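Local coordinates for transcriptional activator PlcR protein (Bacillus thuringiensis, PDB 3U3W), which activates transcription of virulence genes by binding DNA through a helix-turn-helix domain when its tetratricopeptide-repeat domain holds the quorum-sensing signal peptide PapR, at residues Ser8-Ile13 against Ile61-Val66; Leu67-Ile72 against Glu106-Phe111; Ile157-Ala162 against Asp176-Ile181; Gln180-Leu185 against Lys197-His202. All coordinates share one frame; numbering follows the deposited sequence.

Contact 1. Residues Ser8-Ile13 against Ile61-Val66; sequences SEIKKI and IHFYEV
His62 is the first residue of 61-66 to reach across to 8-13. Its CG stands anti to the backbone N (chi1 -180°), which sends the imidazole toward Glu9. The ring donates from NE2 to Glu9 OE2 over 2.7 Å, with the hydrogen nearly in line at 160°. The carboxylate oxygen lies in the plane of the imidazole, at its edge. On the acceptor side the fit is less regular. OE2 is met on its anti side, and the nitrogen sits 31° out of the carboxylate plane. Ile13 CD1 also comes to the imidazole edge, 4.2 Å from His62 CD2. Lys12 NZ makes a long salt bridge to Glu9 OE1, so the two carboxylate oxygens have different partners. A nearby histidine of the second subunit, His189, meets the ring of His62 edge-to-face.

Phe63 follows and turns into the apolar side of the contact. Its CE1 lies 3.7 Å from Ile10 CG1, and the two side chains cross at about a right angle. Ile13 CD1 is a looser neighbour of the same ring atom. Leu49 and Ala53 of helix 46-56 also pack on Phe63.

Val66 ends the segment, with CG2 4.1 Å from Glu9 CG. Helices 4-16 and 61-65 thus pack against each other in the helix-turn-helix domain of the XRE type, whose core Ile10, Ile13 and Phe63 join.

Contact 2. Residues Leu67-Ile72 against Glu106-Phe111; sequences LIYSDI and EYHPEF
Tyr69 lies against His108, and its side chain can be followed outward over the imidazole. CB sits above the His108 ring, 3.7 Å from its centroid and 15° off the normal, a CH-pi contact. CG comes next, over the His108 CG-CD2 side of the ring. Tyr69 CD2 rests over the imidazole, 3.4 Å from His108 CD2, and Tyr69 CD1 lies 3.5 Å from the carbonyl oxygen Tyr107 O. The two rings form an offset stack, with centroids 4.2 Å apart and planes at 17°. Farther out, Tyr69 CE1 approaches Tyr107 CD2 at 4.0 Å. At the tip, Tyr69 OH touches Pro109 CD at 3.5 Å.

Ile68 CG2 covers the other face of Tyr69, and Phe111 CB covers the other face of His108. His108 CG is anti to its backbone N (chi1 -173°), which lays the imidazole against Tyr69. His108 ND1 is hydrogen-bonded to Lys75 NZ of helix 72-87, which would fix the rotation of the imidazole. Ile72 CD1 adds an apolar touch 4.0 Å from His108 CE1.

At the surface, segment 67-72 leads from helix 61-65 of the DNA-binding part into helix 72-87. Here it leans on the turn into helix 109-125, where His108 is the N-cap residue.

Contact 3. Residues Ile157-Ala162 against Asp176-Ile181; sequences IENAIA and DLFEQI
The helical segments 157-162 and 176-181 run antiparallel at 161°, with their axes 9.2 Å apart. They belong to helices 153-167 and 171-187, neighbouring antiparallel helices of the tetratricopeptide-type C-terminal domain. The backbones come closest at Ala162 and Leu177, whose CA atoms are 5.7 Å apart. The small side chain of Ala162 is consistent with this close approach.

Ala162 CB meets two residues. It packs on Leu177 CG and also sits over one face of the Phe178 ring, 3.6 Å from the centroid, as a CH-pi contact. Phe178 has CG beside its backbone N (chi1 -73°), and its ring reaches across to the alanine methyl. Leu177 takes the other course, with CG anti to the backbone N (chi1 -177°). Its CD2 touches both Glu158 O, at 3.4 Å, and Ile161 CG2, at 3.6 Å. One turn on, Ile181 and Glu158 slide past each other in opposite directions. Ile181 CD1 presses against the backbone there, 3.6 Å from Asn159 N. The carboxylate of Glu158 is bound by Gln184 through OE2.

Asn159 connects this packing to the ligand. Its ND2 donates to the backbone of the bound peptide, and its OD1 accepts from Asn201 ND2. That same OD1 lies in the plane of the Phe178 ring, at its edge, 3.6 Å from CE1.

Contact 4. Residues Gln180-Leu185 against Lys197-His202; sequences QILKQL and KVRYNH
The guanidinium of Arg199 carries Leu182 CD1 over one face, 4.1 Å above the plane and offset toward the rim. The same methyl reaches the imidazole of His202 obliquely. Leu182 CD1 thus touches two flat polar groups of the facing helix. The helices are 171-187 and 192-208, an antiparallel pair in the tetratricopeptide-type domain. Their segments run at 161° with axes 10.4 Å apart.

Arg199 is extended from CG to NE, which brings its guanidinium out to the end of Leu182. Its CG also touches Leu182 CD2, at 4.0 Å. The charged end is held from elsewhere: Asp195 forms a salt bridge to NE, and Gln218 of helix 212-228 is hydrogen-bonded to NH1. These partners would hold the flat group in place over the leucine methyl.

Val198 is the apolar centre of its segment. Its CG1, anti to the backbone N (chi1 -179°), meets Leu182 CD2 at 3.7 Å. The two side chains slide past each other in opposite directions. Its second methyl, CG2, turns to Ile181 CG2 at 3.8 Å, so the two branches serve neighbouring residues. On the same segment, Lys197 and Asn201 bind the backbone of the bound peptide, which places the packing beside the peptide site.

His202 ND1 is buried by this contact without a polar partner in the model, with Leu182 CD1 3.8 Å away.

Overall arrangement
From the N terminus, contact 1 comes first. It closes a mostly helical loop of 47 residues, bringing helix 61-65 back to helix 4-16 within the DNA-binding domain. Contact 2 follows in series and touches it, as Ile72 packs on Glu65 and Val66. It closes a 33-residue loop and ties the linker to the start of helix 109-125. Contacts 3 and 4 close short hairpins of successive helices and share Gln180 and Ile181 on helix 171-187. No loop nests in another. Polar side chains link the last two contacts, which both lie in the C-terminal tetratricopeptide-type domain; their centres are 7 Å apart. Contacts 1 and 3 lie on opposite sides of the chain's centre, about 35 Å apart between centres.

Contact 1. Residues Ser8-Ile13 against Ile61-Val66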
# COMPACT_ATOMS: atom_id res chain seq x y z
N SER A 8 14.23 -20.96 -12.06
CA SER A 8 15.23 -20.01 -12.54
C SER A 8 15.07 -18.61 -11.97
O SER A 8 16.00 -17.82 -11.97
CB SER A 8 15.27 -19.98 -14.07
OG SER A 8 13.97 -19.94 -14.61
N GLU A 9 13.87 -18.30 -11.49
CA GLU A 9 13.65 -17.07 -10.74
C GLU A 9 14.41 -17.14 -9.41
O GLU A 9 15.04 -16.17 -8.97
CB GLU A 9 12.16 -16.84 -10.52
CG GLU A 9 11.82 -15.50 -9.90
CD GLU A 9 12.17 -14.32 -10.80
OE1 GLU A 9 12.51 -14.55 -11.99
OE2 GLU A 9 12.10 -13.17 -10.33
N ILE A 10 14.36 -18.30 -8.76
CA ILE A 10 15.13 -18.49 -7.54
C ILE A 10 16.65 -18.45 -7.80
O ILE A 10 17.40 -17.87 -7.02
CB ILE A 10 14.73 -19.80 -6.82
CG1 ILE A 10 13.35 -19.64 -6.18
CG2 ILE A 10 15.77 -20.20 -5.78
CD1 ILE A 10 12.84 -20.87 -5.46
N LYS A 11 17.09 -19.07 -8.90
CA LYS A 11 18.50 -19.11 -9.27
C LYS A 11 19.00 -17.73 -9.68
O LYS A 11 20.11 -17.32 -9.33
CB LYS A 11 18.72 -20.10 -10.42
CG LYS A 11 20.13 -20.09 -11.04
CD LYS A 11 20.25 -21.21 -12.07
CE LYS A 11 21.68 -21.40 -12.58
NZ LYS A 11 22.00 -20.51 -13.73
N LYS A 12 18.17 -17.03 -10.44
CA LYS A 12 18.47 -15.68 -10.89
C LYS A 12 18.69 -14.74 -9.70
O LYS A 12 19.66 -13.98 -9.67
CB LYS A 12 17.33 -15.18 -11.79
CG LYS A 12 17.31 -13.68 -12.09
CD LYS A 12 16.45 -13.40 -13.33
CE LYS A 12 16.08 -11.92 -13.47
NZ LYS A 12 14.94 -11.52 -12.59
N ILE A 13 17.80 -14.81 -8.71
CA ILE A 13 17.87 -13.93 -7.55
C ILE A 13 18.98 -14.34 -6.57
O ILE A 13 19.57 -13.49 -5.90
CB ILE A 13 16.50 -13.85 -6.81
CG1 ILE A 13 15.41 -13.41 -7.78
CG2 ILE A 13 16.58 -12.88 -5.65
CD1 ILE A 13 14.03 -13.46 -7.19
N ILE A 61 4.74 -13.75 -2.33
CA ILE A 61 3.75 -13.77 -3.41
C ILE A 61 4.45 -13.75 -4.77
O ILE A 61 3.90 -14.20 -5.78
CB ILE A 61 2.71 -12.59 -3.28
CG1 ILE A 61 1.61 -12.69 -4.35
CG2 ILE A 61 3.39 -11.23 -3.33
CD1 ILE A 61 0.75 -13.92 -4.28
N HIS A 62 5.68 -13.25 -4.78
CA HIS A 62 6.45 -13.20 -6.01
C HIS A 62 6.66 -14.59 -6.61
O HIS A 62 6.57 -14.77 -7.81
CB HIS A 62 7.80 -12.54 -5.78
CG HIS A 62 8.64 -12.45 -7.02
ND1 HIS A 62 8.20 -11.85 -8.18
CD2 HIS A 62 9.89 -12.91 -7.29
CE1 HIS A 62 9.13 -11.93 -9.10
NE2 HIS A 62 10.17 -12.56 -8.59
N PHE A 63 6.96 -15.56 -5.77
CA PHE A 63 7.22 -16.89 -6.29
C PHE A 63 5.94 -17.55 -6.78
O PHE A 63 5.95 -18.35 -7.71
CB PHE A 63 7.94 -17.74 -5.25
CG PHE A 63 9.26 -17.17 -4.86
CD1 PHE A 63 10.29 -17.09 -5.78
CD2 PHE A 63 9.48 -16.69 -3.58
CE1 PHE A 63 11.50 -16.55 -5.43
CE2 PHE A 63 10.69 -16.15 -3.23
CZ PHE A 63 11.70 -16.08 -4.15
N TYR A 64 4.82 -17.17 -6.19
CA TYR A 64 3.55 -17.65 -6.70
C TYR A 64 3.20 -16.97 -8.02
O TYR A 64 2.74 -17.63 -8.95
CB TYR A 64 2.46 -17.49 -5.66
CG TYR A 64 2.54 -18.54 -4.58
CD1 TYR A 64 1.85 -19.74 -4.69
CD2 TYR A 64 3.35 -18.35 -3.46
CE1 TYR A 64 1.93 -20.71 -3.71
CE2 TYR A 64 3.43 -19.32 -2.47
CZ TYR A 64 2.73 -20.50 -2.61
OH TYR A 64 2.81 -21.46 -1.64
N GLU A 65 3.42 -15.66 -8.12
CA GLU A 65 3.13 -14.93 -9.35
C GLU A 65 3.80 -15.57 -10.56
O GLU A 65 3.15 -15.83 -11.58
CB GLU A 65 3.56 -13.47 -9.23
CG GLU A 65 2.64 -12.64 -8.36
CD GLU A 65 3.19 -11.24 -8.10
OE1 GLU A 65 4.42 -11.05 -8.21
OE2 GLU A 65 2.38 -10.34 -7.78
N VAL A 66 5.10 -15.82 -10.46
CA VAL A 66 5.84 -16.36 -11.59
C VAL A 66 5.65 -17.86 -11.77
O VAL A 66 6.21 -18.46 -12.68
CB VAL A 66 7.33 -16.05 -11.46
CG1 VAL A 66 7.53 -14.55 -11.39
CG2 VAL A 66 7.89 -16.73 -10.22

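Contact 2. Residues Leu67-Ile72 against Glu106-Phe111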
# COMPACT_ATOMS: atom_id res chain seq x y z
N LEU A 67 4.82 -18.46 -10.92
CA LEU A 67 4.65 -19.91 -10.93
C LEU A 67 4.13 -20.48 -12.25
O LEU A 67 4.61 -21.51 -12.71
CB LEU A 67 3.75 -20.34 -9.77
CG LEU A 67 3.68 -21.84 -9.48
CD1 LEU A 67 5.02 -22.36 -8.97
CD2 LEU A 67 2.57 -22.13 -8.47
N ILE A 68 3.14 -19.83 -12.87
CA ILE A 68 2.45 -20.43 -14.02
C ILE A 68 2.59 -19.67 -15.34
O ILE A 68 2.96 -20.26 -16.37
CB ILE A 68 0.95 -20.68 -13.72
CG1 ILE A 68 0.78 -21.57 -12.47
CG2 ILE A 68 0.24 -21.28 -14.94
CD1 ILE A 68 -0.67 -21.91 -12.14
N TYR A 69 2.31 -18.37 -15.32
CA TYR A 69 2.35 -17.57 -16.54
C TYR A 69 3.61 -16.72 -16.66
O TYR A 69 4.29 -16.43 -15.66
CB TYR A 69 1.07 -16.71 -16.68
CG TYR A 69 -0.20 -17.52 -16.49
CD1 TYR A 69 -0.72 -18.29 -17.53
CD2 TYR A 69 -0.87 -17.53 -15.27
CE1 TYR A 69 -1.88 -19.05 -17.37
CE2 TYR A 69 -2.03 -18.29 -15.10
CZ TYR A 69 -2.52 -19.05 -16.15
OH TYR A 69 -3.67 -19.79 -15.98
N SER A 70 3.92 -16.33 -17.89
CA SER A 70 5.19 -15.68 -18.21
C SER A 70 5.10 -14.16 -18.21
O SER A 70 4.00 -13.59 -18.20
CB SER A 70 5.67 -16.16 -19.58
OG SER A 70 5.83 -17.57 -19.61
N ASP A 71 6.27 -13.52 -18.20
CA ASP A 71 6.38 -12.09 -18.47
C ASP A 71 5.74 -11.25 -17.35
O ASP A 71 5.22 -10.16 -17.59
CB ASP A 71 5.75 -11.80 -19.83
CG ASP A 71 6.47 -10.71 -20.59
OD1 ASP A 71 7.54 -10.26 -20.12
OD2 ASP A 71 5.96 -10.31 -21.66
N ILE A 72 5.81 -11.77 -16.13
CA ILE A 72 5.13 -11.21 -14.97
C ILE A 72 5.56 -9.78 -14.60
O ILE A 72 4.75 -8.98 -14.16
CB ILE A 72 5.26 -12.14 -13.74
CG1 ILE A 72 4.55 -13.48 -13.99
CG2 ILE A 72 4.72 -11.46 -12.49
CD1 ILE A 72 3.02 -13.39 -14.19
N GLU A 106 -2.46 -13.67 -25.85
CA GLU A 106 -1.78 -14.53 -24.88
C GLU A 106 -2.75 -15.12 -23.86
O GLU A 106 -3.73 -14.47 -23.48
CB GLU A 106 -0.65 -13.77 -24.16
CG GLU A 106 0.39 -13.16 -25.11
CD GLU A 106 1.58 -12.54 -24.38
OE1 GLU A 106 1.67 -12.68 -23.14
OE2 GLU A 106 2.43 -11.92 -25.06
N TYR A 107 -2.49 -16.35 -23.42
CA TYR A 107 -3.33 -17.00 -22.42
C TYR A 107 -2.86 -16.69 -21.00
O TYR A 107 -1.76 -17.06 -20.59
CB TYR A 107 -3.37 -18.52 -22.63
CG TYR A 107 -4.33 -19.22 -21.69
CD1 TYR A 107 -5.70 -19.06 -21.81
CD2 TYR A 107 -3.86 -20.06 -20.68
CE1 TYR A 107 -6.59 -19.69 -20.96
CE2 TYR A 107 -4.75 -20.71 -19.82
CZ TYR A 107 -6.11 -20.52 -19.97
OH TYR A 107 -7.01 -21.14 -19.13
N HIS A 108 -3.73 -16.00 -20.26
CA HIS A 108 -3.48 -15.66 -18.87
C HIS A 108 -4.77 -15.05 -18.32
O HIS A 108 -4.91 -13.83 -18.29
CB HIS A 108 -2.33 -14.65 -18.76
CG HIS A 108 -1.92 -14.37 -17.35
ND1 HIS A 108 -0.78 -13.67 -17.03
CD2 HIS A 108 -2.51 -14.69 -16.17
CE1 HIS A 108 -0.68 -13.58 -15.71
NE2 HIS A 108 -1.71 -14.19 -15.17
N PRO A 109 -5.70 -15.91 -17.90
CA PRO A 109 -7.09 -15.48 -17.65
C PRO A 109 -7.21 -14.19 -16.81
O PRO A 109 -7.92 -13.28 -17.24
CB PRO A 109 -7.72 -16.67 -16.92
CG PRO A 109 -6.93 -17.85 -17.41
CD PRO A 109 -5.51 -17.34 -17.61
N GLU A 110 -6.52 -14.12 -15.67
CA GLU A 110 -6.62 -12.95 -14.80
C GLU A 110 -6.13 -11.67 -15.47
O GLU A 110 -6.76 -10.62 -15.33
CB GLU A 110 -5.87 -13.17 -13.47
CG GLU A 110 -5.61 -11.87 -12.69
CD GLU A 110 -4.76 -12.07 -11.43
OE1 GLU A 110 -4.27 -13.19 -11.16
OE2 GLU A 110 -4.58 -11.07 -10.69
N PHE A 111 -5.02 -11.75 -16.20
CA PHE A 111 -4.51 -10.57 -16.90
C PHE A 111 -5.44 -10.23 -18.08
O PHE A 111 -5.70 -9.06 -18.33
CB PHE A 111 -3.05 -10.75 -17.37
CG PHE A 111 -2.43 -9.49 -17.96
CD1 PHE A 111 -2.34 -8.32 -17.22
CD2 PHE A 111 -1.93 -9.48 -19.26
CE1 PHE A 111 -1.76 -7.15 -17.76
CE2 PHE A 111 -1.35 -8.33 -19.81
CZ PHE A 111 -1.27 -7.17 -19.06

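Contact 3. Residues Ile157-Ala162 against Asp176-Ile181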
# COMPACT_ATOMS: atom_id res chain seq x y z
N ILE A 157 -14.58 -4.63 -10.90
CA ILE A 157 -15.54 -4.76 -11.99
C ILE A 157 -16.98 -4.40 -11.52
O ILE A 157 -17.72 -3.69 -12.22
CB ILE A 157 -15.44 -6.17 -12.63
CG1 ILE A 157 -14.07 -6.32 -13.31
CG2 ILE A 157 -16.55 -6.40 -13.66
CD1 ILE A 157 -13.71 -7.75 -13.70
N GLU A 158 -17.36 -4.86 -10.33
CA GLU A 158 -18.64 -4.47 -9.76
C GLU A 158 -18.76 -2.96 -9.56
O GLU A 158 -19.85 -2.39 -9.73
CB GLU A 158 -18.91 -5.22 -8.46
CG GLU A 158 -19.29 -6.67 -8.71
CD GLU A 158 -19.22 -7.50 -7.45
OE1 GLU A 158 -18.76 -8.66 -7.51
OE2 GLU A 158 -19.63 -7.00 -6.39
N ASN A 159 -17.65 -2.32 -9.20
CA ASN A 159 -17.67 -0.89 -8.98
C ASN A 159 -17.93 -0.18 -10.30
O ASN A 159 -18.75 0.72 -10.36
CB ASN A 159 -16.37 -0.39 -8.31
CG ASN A 159 -16.26 1.14 -8.31
OD1 ASN A 159 -16.84 1.83 -7.47
ND2 ASN A 159 -15.55 1.66 -9.26
N ALA A 160 -17.23 -0.58 -11.37
CA ALA A 160 -17.53 -0.06 -12.72
C ALA A 160 -19.01 -0.25 -13.11
O ALA A 160 -19.68 0.69 -13.53
CB ALA A 160 -16.60 -0.68 -13.77
N ILE A 161 -19.52 -1.47 -12.95
CA ILE A 161 -20.92 -1.73 -13.20
C ILE A 161 -21.83 -0.76 -12.42
O ILE A 161 -22.75 -0.17 -12.98
CB ILE A 161 -21.29 -3.19 -12.88
CG1 ILE A 161 -20.64 -4.14 -13.89
CG2 ILE A 161 -22.80 -3.35 -12.87
CD1 ILE A 161 -20.71 -5.62 -13.51
N ALA A 162 -21.55 -0.58 -11.13
CA ALA A 162 -22.37 0.31 -10.30
C ALA A 162 -22.30 1.78 -10.74
O ALA A 162 -23.31 2.49 -10.69
CB ALA A 162 -21.97 0.17 -8.84
N ASP A 176 -27.67 0.19 -4.59
CA ASP A 176 -27.71 -1.15 -4.02
C ASP A 176 -26.45 -1.95 -4.32
O ASP A 176 -26.02 -2.76 -3.50
CB ASP A 176 -28.98 -1.90 -4.47
CG ASP A 176 -30.23 -1.51 -3.67
OD1 ASP A 176 -30.12 -1.23 -2.45
OD2 ASP A 176 -31.33 -1.49 -4.26
N LEU A 177 -25.84 -1.73 -5.48
CA LEU A 177 -24.61 -2.42 -5.85
C LEU A 177 -23.41 -1.88 -5.05
O LEU A 177 -22.56 -2.64 -4.59
CB LEU A 177 -24.36 -2.38 -7.36
CG LEU A 177 -23.10 -3.15 -7.81
CD1 LEU A 177 -22.92 -4.48 -7.06
CD2 LEU A 177 -23.06 -3.38 -9.32
N PHE A 178 -23.37 -0.56 -4.85
CA PHE A 178 -22.36 0.03 -3.97
C PHE A 178 -22.42 -0.55 -2.56
O PHE A 178 -21.39 -0.95 -1.99
CB PHE A 178 -22.50 1.55 -3.93
CG PHE A 178 -22.05 2.22 -5.19
CD1 PHE A 178 -20.80 1.91 -5.74
CD2 PHE A 178 -22.87 3.12 -5.85
CE1 PHE A 178 -20.38 2.50 -6.93
CE2 PHE A 178 -22.45 3.72 -7.03
CZ PHE A 178 -21.19 3.40 -7.57
N GLU A 179 -23.63 -0.61 -2.00
CA GLU A 179 -23.80 -1.20 -0.67
C GLU A 179 -23.32 -2.65 -0.64
O GLU A 179 -22.70 -3.06 0.32
CB GLU A 179 -25.24 -1.09 -0.20
CG GLU A 179 -25.72 0.33 0.02
CD GLU A 179 -27.15 0.38 0.53
OE1 GLU A 179 -27.82 -0.68 0.51
OE2 GLU A 179 -27.61 1.45 0.97
N GLN A 180 -23.59 -3.43 -1.69
CA GLN A 180 -23.11 -4.81 -1.72
C GLN A 180 -21.58 -4.88 -1.72
O GLN A 180 -21.02 -5.77 -1.09
CB GLN A 180 -23.60 -5.57 -2.94
CG GLN A 180 -24.95 -6.23 -2.85
CD GLN A 180 -25.39 -6.74 -4.22
OE1 GLN A 180 -26.43 -6.32 -4.73
NE2 GLN A 180 -24.58 -7.61 -4.82
N ILE A 181 -20.93 -3.98 -2.45
CA ILE A 181 -19.46 -3.94 -2.51
C ILE A 181 -18.84 -3.62 -1.15
O ILE A 181 -17.92 -4.30 -0.70
CB ILE A 181 -18.92 -2.95 -3.59
CG1 ILE A 181 -19.36 -3.39 -4.99
CG2 ILE A 181 -17.39 -2.85 -3.52
CD1 ILE A 181 -19.40 -2.28 -6.01

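Contact 4. Residues Gln180-Leu185 against Lys197-His202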
# COMPACT_ATOMS: atom_id res chain seq x y z
N GLN A 180 -23.59 -3.43 -1.69
CA GLN A 180 -23.11 -4.81 -1.72
C GLN A 180 -21.58 -4.88 -1.72
O GLN A 180 -21.02 -5.77 -1.09
CB GLN A 180 -23.60 -5.57 -2.94
CG GLN A 180 -24.95 -6.23 -2.85
CD GLN A 180 -25.39 -6.74 -4.22
OE1 GLN A 180 -26.43 -6.32 -4.73
NE2 GLN A 180 -24.58 -7.61 -4.82
N ILE A 181 -20.93 -3.98 -2.45
CA ILE A 181 -19.46 -3.94 -2.51
C ILE A 181 -18.84 -3.62 -1.15
O ILE A 181 -17.92 -4.30 -0.70
CB ILE A 181 -18.92 -2.95 -3.59
CG1 ILE A 181 -19.36 -3.39 -4.99
CG2 ILE A 181 -17.39 -2.85 -3.52
CD1 ILE A 181 -19.40 -2.28 -6.01
N LEU A 182 -19.35 -2.59 -0.48
CA LEU A 182 -18.87 -2.24 0.86
C LEU A 182 -19.01 -3.39 1.84
O LEU A 182 -18.17 -3.57 2.72
CB LEU A 182 -19.59 -1.00 1.39
CG LEU A 182 -19.29 0.25 0.55
CD1 LEU A 182 -20.19 1.43 0.92
CD2 LEU A 182 -17.81 0.63 0.65
N LYS A 183 -20.08 -4.18 1.67
CA LYS A 183 -20.35 -5.35 2.50
C LYS A 183 -19.36 -6.49 2.23
O LYS A 183 -18.82 -7.08 3.16
CB LYS A 183 -21.80 -5.82 2.27
CG LYS A 183 -22.25 -6.98 3.16
CD LYS A 183 -23.75 -7.25 3.01
CE LYS A 183 -24.25 -8.25 4.06
NZ LYS A 183 -23.50 -9.54 4.07
N GLN A 184 -19.14 -6.78 0.96
CA GLN A 184 -18.14 -7.76 0.55
C GLN A 184 -16.74 -7.37 1.00
O GLN A 184 -15.92 -8.24 1.26
CB GLN A 184 -18.16 -7.95 -0.97
CG GLN A 184 -19.46 -8.55 -1.51
CD GLN A 184 -19.53 -8.57 -3.03
OE1 GLN A 184 -18.75 -9.26 -3.69
NE2 GLN A 184 -20.46 -7.81 -3.60
N LEU A 185 -16.48 -6.06 1.11
CA LEU A 185 -15.20 -5.54 1.60
C LEU A 185 -14.98 -5.79 3.09
O LEU A 185 -13.84 -6.04 3.51
CB LEU A 185 -15.08 -4.04 1.32
CG LEU A 185 -14.52 -3.63 -0.03
CD1 LEU A 185 -14.30 -2.13 -0.06
CD2 LEU A 185 -13.22 -4.36 -0.29
N LYS A 197 -12.69 4.80 -2.58
CA LYS A 197 -13.17 5.03 -3.92
C LYS A 197 -14.66 4.65 -4.04
O LYS A 197 -15.45 5.42 -4.61
CB LYS A 197 -12.33 4.24 -4.92
CG LYS A 197 -12.91 4.28 -6.31
CD LYS A 197 -12.24 3.29 -7.24
CE LYS A 197 -10.86 3.76 -7.65
NZ LYS A 197 -10.26 2.84 -8.64
N VAL A 198 -15.03 3.48 -3.52
CA VAL A 198 -16.43 3.05 -3.53
C VAL A 198 -17.32 4.02 -2.78
O VAL A 198 -18.40 4.36 -3.25
CB VAL A 198 -16.64 1.63 -2.93
CG1 VAL A 198 -18.12 1.25 -2.99
CG2 VAL A 198 -15.80 0.60 -3.64
N ARG A 199 -16.89 4.47 -1.60
CA ARG A 199 -17.70 5.44 -0.86
C ARG A 199 -17.90 6.74 -1.63
O ARG A 199 -18.96 7.37 -1.56
CB ARG A 199 -17.14 5.73 0.53
CG ARG A 199 -17.22 4.54 1.46
CD ARG A 199 -16.89 4.91 2.90
NE ARG A 199 -16.91 3.70 3.72
CZ ARG A 199 -17.99 3.19 4.29
NH1 ARG A 199 -19.18 3.80 4.17
NH2 ARG A 199 -17.89 2.07 4.99
N TYR A 200 -16.89 7.12 -2.40
CA TYR A 200 -16.98 8.34 -3.19
C TYR A 200 -18.02 8.22 -4.30
O TYR A 200 -18.80 9.15 -4.52
CB TYR A 200 -15.64 8.68 -3.80
CG TYR A 200 -15.68 9.84 -4.75
CD1 TYR A 200 -15.80 11.15 -4.29
CD2 TYR A 200 -15.57 9.64 -6.12
CE1 TYR A 200 -15.82 12.21 -5.16
CE2 TYR A 200 -15.57 10.71 -7.01
CZ TYR A 200 -15.70 11.99 -6.52
OH TYR A 200 -15.69 13.05 -7.40
N ASN A 201 -18.01 7.08 -4.99
CA ASN A 201 -18.91 6.86 -6.12
C ASN A 201 -20.31 6.74 -5.56
O ASN A 201 -21.25 7.35 -6.07
CB ASN A 201 -18.53 5.59 -6.88
CG ASN A 201 -17.23 5.73 -7.69
OD1 ASN A 201 -16.90 6.82 -8.17
ND2 ASN A 201 -16.51 4.62 -7.85
N HIS A 202 -20.44 5.97 -4.49
CA HIS A 202 -21.67 5.84 -3.72
C HIS A 202 -22.20 7.21 -3.30
O HIS A 202 -23.39 7.49 -3.46
CB HIS A 202 -21.41 4.97 -2.48
CG HIS A 202 -22.64 4.60 -1.73
ND1 HIS A 202 -22.60 3.99 -0.49
CD2 HIS A 202 -23.95 4.73 -2.05
CE1 HIS A 202 -23.84 3.78 -0.07
NE2 HIS A 202 -24.67 4.22 -1.00